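EXOU (PDB 4AKX) is a type III secretion toxin of Pseudomonas aeruginosa whose patatin-like domain probably hydrolyses membrane phospholipids in host cells. Local coordinates at residues B[73-78]-B[341-346]; B[496-501]-B[544-549]. One frame throughout, in Å; residues are numbered along the deposited sequence.

The two contacts sample two different parts of this chain. Contact 1 comes first along the chain and brings together strands 77-82 and 343-348 as neighbouring parallel strands of the six-stranded mixed sheet, one strand in from the edge strand 395-397, with more than 260 residues between its segments. Contact 2 is more local: with 42 residues between its segments, helices 474-502 and 544-552 cross in the middle helical domain. The centres of contact 1 and contact 2 lie 33 Å apart and the nearest atoms of the two contacts about 12 Å apart, so they do not touch, and they share no strand or helix. Contact 1 ties distant parts of the chain into the sheet, while contact 2 packs two helices close in sequence.

Contact 1. Residues B[73-78]-B[341-346]; sequences SRPPLT and RNDNLI
Arg74 and Asp343 meet nearly at right angles, the guanidinium turned 81° from the carboxylate. Bends at chi2 and chi3, both -66°, fold the arginine chain so that the guanidinium edge, not its face, confronts the acid. Asp343 OD2 takes NH2 of Arg74 at 3.1 Å in a salt bridge with a bent hydrogen bond (136° at the hydrogen), and a weak bond from NE joins it. The NH2 donor stands above the carboxylate plane. Two further arginines grip the same buried acid, Arg442 at OD2 and Arg340 at OD1, and this positive surrounding would be expected to keep Asp343 ionised.

The backbones meet beside the charged pair. Asp343 N donates to Pro76 O at 3.1 Å, and Asn342 CA adds a CA-H...O contact to the same oxygen at 3.5 Å. Pro75 lays its CB against Asn342 CA, 3.5 Å away. At the parallel bridge of Leu77 with Asp343, both side chains leave the same face of the sheet; Leu77 CD2 lies 3.8 Å from Asp343 CB and also reaches Leu345 CB at 4.2 Å.

Beyond the bridge, backbone bonds from Leu345 to Ser79 and Val81 continue the parallel pairing. Helix 423-441 packs on Leu345 through Val435, His438 and Leu439, while in the sheet strand 77-82 is flanked by strand 110-114 and strand 343-348 by strand 395-397.

Contact 2. Residues B[496-501]-B[544-549]; sequences VAIVSA and VDHQQL
Ile498 enters the helix 544-552 as a knob, its side chain seated in a hole made by Asp545, His546, Gln548 and Leu549. The terminal CD1 does the deepest reaching: it lies 4.0 Å from Leu549 CB and comes at the edge of the His546 ring, near its plane, 4.1 Å from CD2. It also rests against the backbone carbonyl of Asp545. An extended chi2 of 157° carries CD1 forward into the hole, while the CG2 branch of Ile498 lies 4.3 Å from Asp545 CB. Beside this knob, Val499 and Asp545 cross obliquely, with CG2 of the valine alongside the carboxylate. No hydrogen bond links the two segments, and the contact is one of side-chain packing.

Around this first shell, further contacts surround both helices. His546 has its backbone N bonded to Asn543 OD1, and its side chain touches Leu494, Thr495 and Leu538; Asp545 also leans on Thr495. Within helix 474-502, Ala497 O accepts both Ala501 N, at 3.0 Å, and Ser500 OG, at 3.3 Å.

The axes of the two short segments pass 9.6 Å apart at 74°, a steep crossing at which Ile498 contributes the largest share of the buried surface. Met514 of helix 512-524 touches Ala497, Ile498 and Ala501, so that this helix packs against the same part of helix 474-502, while Leu510, in the loop leading to helix 512-524, touches Leu549.

Contact 1. Residues B[73-78]-B[341-346]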
loop_
_atom_site.group_PDB
_atom_site.type_symbol
_atom_site.label_atom_id
_atom_site.label_comp_id
_atom_site.label_asym_id
_atom_site.label_seq_id
_atom_site.Cartn_x
_atom_site.Cartn_y
_atom_site.Cartn_z
ATOM N N SER B 73 6.968 44.928 -3.655
ATOM C CA SER B 73 8.362 44.695 -4.009
ATOM C C SER B 73 9.002 43.705 -3.051
ATOM O O SER B 73 8.729 43.730 -1.845
ATOM C CB SER B 73 9.144 46.009 -3.979
ATOM O OG SER B 73 9.254 46.491 -2.646
ATOM N N ARG B 74 9.871 42.853 -3.588
ATOM C CA ARG B 74 10.665 41.935 -2.775
ATOM C C ARG B 74 11.240 42.655 -1.556
ATOM O O ARG B 74 11.610 43.820 -1.642
ATOM C CB ARG B 74 11.792 41.314 -3.611
ATOM C CG ARG B 74 11.324 40.313 -4.661
ATOM C CD ARG B 74 10.727 39.073 -4.006
ATOM N NE ARG B 74 11.738 38.316 -3.269
ATOM C CZ ARG B 74 12.103 37.063 -3.573
ATOM N NH1 ARG B 74 11.524 36.394 -4.585
ATOM N NH2 ARG B 74 13.044 36.472 -2.845
ATOM N N PRO B 75 11.302 41.965 -0.415
ATOM C CA PRO B 75 11.686 42.558 0.850
ATOM C C PRO B 75 13.078 43.070 0.786
ATOM O O PRO B 75 13.789 42.779 -0.150
ATOM C CB PRO B 75 11.653 41.382 1.822
ATOM C CG PRO B 75 10.770 40.374 1.174
ATOM C CD PRO B 75 11.053 40.526 -0.287
ATOM N N PRO B 76 13.485 43.809 1.805
ATOM C CA PRO B 76 14.813 44.377 1.804
ATOM C C PRO B 76 15.878 43.286 1.968
ATOM O O PRO B 76 15.712 42.365 2.782
ATOM C CB PRO B 76 14.789 45.310 3.022
ATOM C CG PRO B 76 13.838 44.659 3.969
ATOM C CD PRO B 76 12.794 43.992 3.097
ATOM N N LEU B 77 16.947 43.371 1.179
ATOM C CA LEU B 77 18.119 42.531 1.421
ATOM C C LEU B 77 18.771 42.840 2.797
ATOM O O LEU B 77 19.379 43.914 3.008
ATOM C CB LEU B 77 19.134 42.650 0.271
ATOM C CG LEU B 77 19.197 41.519 -0.756
ATOM C CD1 LEU B 77 20.470 41.671 -1.562
ATOM C CD2 LEU B 77 19.176 40.145 -0.104
ATOM N N THR B 78 18.613 41.918 3.734
ATOM C CA THR B 78 19.150 42.148 5.042
ATOM C C THR B 78 20.052 41.023 5.485
ATOM O O THR B 78 20.461 40.982 6.644
ATOM C CB THR B 78 18.040 42.297 6.080
ATOM O OG1 THR B 78 17.261 41.096 6.094
ATOM C CG2 THR B 78 17.144 43.520 5.769
ATOM N N ARG B 341 9.870 39.133 6.080
ATOM C CA ARG B 341 10.459 40.407 6.517
ATOM C C ARG B 341 11.749 40.795 5.846
ATOM O O ARG B 341 12.209 41.926 5.987
ATOM C CB ARG B 341 10.531 40.560 8.040
ATOM C CG ARG B 341 11.298 39.505 8.796
ATOM C CD ARG B 341 11.480 39.964 10.240
ATOM N NE ARG B 341 11.458 38.855 11.198
ATOM C CZ ARG B 341 11.145 38.977 12.490
ATOM N NH1 ARG B 341 10.824 40.164 12.988
ATOM N NH2 ARG B 341 11.148 37.912 13.287
ATOM N N ASN B 342 12.317 39.884 5.081
ATOM C CA ASN B 342 13.591 40.155 4.447
ATOM C C ASN B 342 13.927 39.099 3.419
ATOM O O ASN B 342 13.202 38.134 3.250
ATOM C CB ASN B 342 14.695 40.225 5.495
ATOM C CG ASN B 342 14.904 38.912 6.175
ATOM O OD1 ASN B 342 15.444 37.984 5.582
ATOM N ND2 ASN B 342 14.434 38.802 7.411
ATOM N N ASP B 343 15.044 39.297 2.739
ATOM C CA ASP B 343 15.465 38.433 1.663
ATOM C C ASP B 343 16.855 37.960 1.982
ATOM O O ASP B 343 17.575 38.589 2.761
ATOM C CB ASP B 343 15.506 39.217 0.354
ATOM C CG ASP B 343 14.302 38.961 -0.522
ATOM O OD1 ASP B 343 13.217 38.685 0.030
ATOM O OD2 ASP B 343 14.444 39.026 -1.767
ATOM N N ASN B 344 17.246 36.873 1.341
ATOM C CA ASN B 344 18.591 36.363 1.453
ATOM C C ASN B 344 19.303 36.347 0.133
ATOM O O ASN B 344 18.726 35.991 -0.891
ATOM C CB ASN B 344 18.557 34.966 2.015
ATOM C CG ASN B 344 18.173 34.959 3.454
ATOM O OD1 ASN B 344 18.934 35.415 4.296
ATOM N ND2 ASN B 344 16.973 34.479 3.752
ATOM N N LEU B 345 20.566 36.745 0.151
ATOM C CA LEU B 345 21.448 36.466 -0.971
ATOM C C LEU B 345 22.242 35.236 -0.612
ATOM O O LEU B 345 23.023 35.255 0.351
ATOM C CB LEU B 345 22.383 37.649 -1.245
ATOM C CG LEU B 345 23.185 37.603 -2.552
ATOM C CD1 LEU B 345 22.390 37.042 -3.716
ATOM C CD2 LEU B 345 23.714 38.987 -2.884
ATOM N N ILE B 346 22.000 34.150 -1.333
ATOM C CA ILE B 346 22.597 32.899 -0.970
ATOM C C ILE B 346 23.609 32.552 -2.024
ATOM O O ILE B 346 23.245 32.327 -3.175
ATOM C CB ILE B 346 21.552 31.781 -0.870
ATOM C CG1 ILE B 346 20.323 32.260 -0.087
ATOM C CG2 ILE B 346 22.147 30.565 -0.187
ATOM C CD1 ILE B 346 18.995 31.718 -0.597
#

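Contact 2. Residues B[496-501]-B[544-549]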
loop_
_atom_site.group_PDB
_atom_site.type_symbol
_atom_site.label_atom_id
_atom_site.label_comp_id
_atom_site.label_asym_id
_atom_site.label_seq_id
_atom_site.Cartn_x
_atom_site.Cartn_y
_atom_site.Cartn_z
ATOM N N VAL B 496 2.282 50.784 30.408
ATOM C CA VAL B 496 2.335 51.657 31.582
ATOM C C VAL B 496 1.793 50.947 32.797
ATOM O O VAL B 496 2.266 51.152 33.891
ATOM C CB VAL B 496 1.468 52.897 31.369
ATOM C CG1 VAL B 496 1.387 53.727 32.628
ATOM C CG2 VAL B 496 1.991 53.691 30.209
ATOM N N ALA B 497 0.752 50.153 32.594
ATOM C CA ALA B 497 0.162 49.367 33.657
ATOM C C ALA B 497 1.134 48.291 34.195
ATOM O O ALA B 497 1.555 48.338 35.381
ATOM C CB ALA B 497 -1.127 48.747 33.165
ATOM N N ILE B 498 1.519 47.365 33.324
ATOM C CA ILE B 498 2.499 46.374 33.674
ATOM C C ILE B 498 3.658 46.986 34.451
ATOM O O ILE B 498 4.014 46.462 35.495
ATOM C CB ILE B 498 3.038 45.579 32.456
ATOM C CG1 ILE B 498 1.970 44.679 31.860
ATOM C CG2 ILE B 498 4.169 44.649 32.879
ATOM C CD1 ILE B 498 2.265 44.344 30.439
ATOM N N VAL B 499 4.236 48.089 33.965
ATOM C CA VAL B 499 5.446 48.659 34.602
ATOM C C VAL B 499 5.164 49.236 35.989
ATOM O O VAL B 499 5.854 48.899 36.950
ATOM C CB VAL B 499 6.196 49.697 33.708
ATOM C CG1 VAL B 499 7.237 50.452 34.513
ATOM C CG2 VAL B 499 6.858 49.021 32.509
ATOM N N SER B 500 4.132 50.067 36.096
ATOM C CA SER B 500 3.775 50.705 37.376
ATOM C C SER B 500 3.319 49.700 38.430
ATOM O O SER B 500 3.283 50.014 39.616
ATOM C CB SER B 500 2.671 51.722 37.166
ATOM O OG SER B 500 1.418 51.070 37.170
ATOM N N ALA B 501 2.949 48.502 37.978
ATOM C CA ALA B 501 2.590 47.395 38.870
ATOM C C ALA B 501 3.820 46.743 39.544
ATOM O O ALA B 501 3.778 46.354 40.724
ATOM C CB ALA B 501 1.776 46.362 38.105
ATOM N N VAL B 544 9.797 42.883 26.257
ATOM C CA VAL B 544 9.928 42.370 27.643
ATOM C C VAL B 544 8.690 42.480 28.563
ATOM O O VAL B 544 8.516 41.656 29.473
ATOM C CB VAL B 544 11.094 43.054 28.403
ATOM C CG1 VAL B 544 11.244 42.449 29.776
ATOM C CG2 VAL B 544 12.402 42.915 27.649
ATOM N N ASP B 545 7.889 43.532 28.389
ATOM C CA ASP B 545 6.818 43.835 29.337
ATOM C C ASP B 545 5.571 43.053 29.050
ATOM O O ASP B 545 4.888 42.588 29.946
ATOM C CB ASP B 545 6.491 45.308 29.304
ATOM C CG ASP B 545 7.522 46.124 29.999
ATOM O OD1 ASP B 545 8.311 45.534 30.772
ATOM O OD2 ASP B 545 7.557 47.350 29.774
ATOM N N HIS B 546 5.236 42.960 27.784
ATOM C CA HIS B 546 4.182 42.095 27.381
ATOM C C HIS B 546 4.529 40.690 27.751
ATOM O O HIS B 546 3.774 40.068 28.473
ATOM C CB HIS B 546 3.903 42.262 25.905
ATOM C CG HIS B 546 3.277 43.580 25.570
ATOM N ND1 HIS B 546 3.122 44.012 24.296
ATOM C CD2 HIS B 546 2.744 44.581 26.402
ATOM C CE1 HIS B 546 2.478 45.208 24.312
ATOM N NE2 HIS B 546 2.254 45.554 25.605
ATOM N N GLN B 547 5.704 40.198 27.345
ATOM C CA GLN B 547 6.132 38.834 27.742
ATOM C C GLN B 547 6.041 38.663 29.258
ATOM O O GLN B 547 5.864 37.558 29.755
ATOM C CB GLN B 547 7.563 38.475 27.279
ATOM C CG GLN B 547 7.783 38.383 25.789
ATOM C CD GLN B 547 6.746 37.527 25.104
ATOM O OE1 GLN B 547 6.764 36.313 25.244
ATOM N NE2 GLN B 547 5.810 38.170 24.355
ATOM N N GLN B 548 6.174 39.756 29.998
ATOM C CA GLN B 548 6.209 39.628 31.439
ATOM C C GLN B 548 4.842 39.144 31.836
ATOM O O GLN B 548 4.709 38.270 32.680
ATOM C CB GLN B 548 6.570 40.956 32.131
ATOM C CG GLN B 548 6.748 40.833 33.640
ATOM C CD GLN B 548 7.237 42.123 34.335
ATOM O OE1 GLN B 548 6.970 42.333 35.526
ATOM N NE2 GLN B 548 7.981 42.970 33.604
ATOM N N LEU B 549 3.830 39.671 31.160
ATOM C CA LEU B 549 2.453 39.415 31.516
ATOM C C LEU B 549 1.982 38.055 31.021
ATOM O O LEU B 549 1.248 37.381 31.713
ATOM C CB LEU B 549 1.565 40.482 30.927
ATOM C CG LEU B 549 0.095 40.087 30.867
ATOM C CD1 LEU B 549 -0.541 40.406 32.216
ATOM C CD2 LEU B 549 -0.631 40.807 29.744
#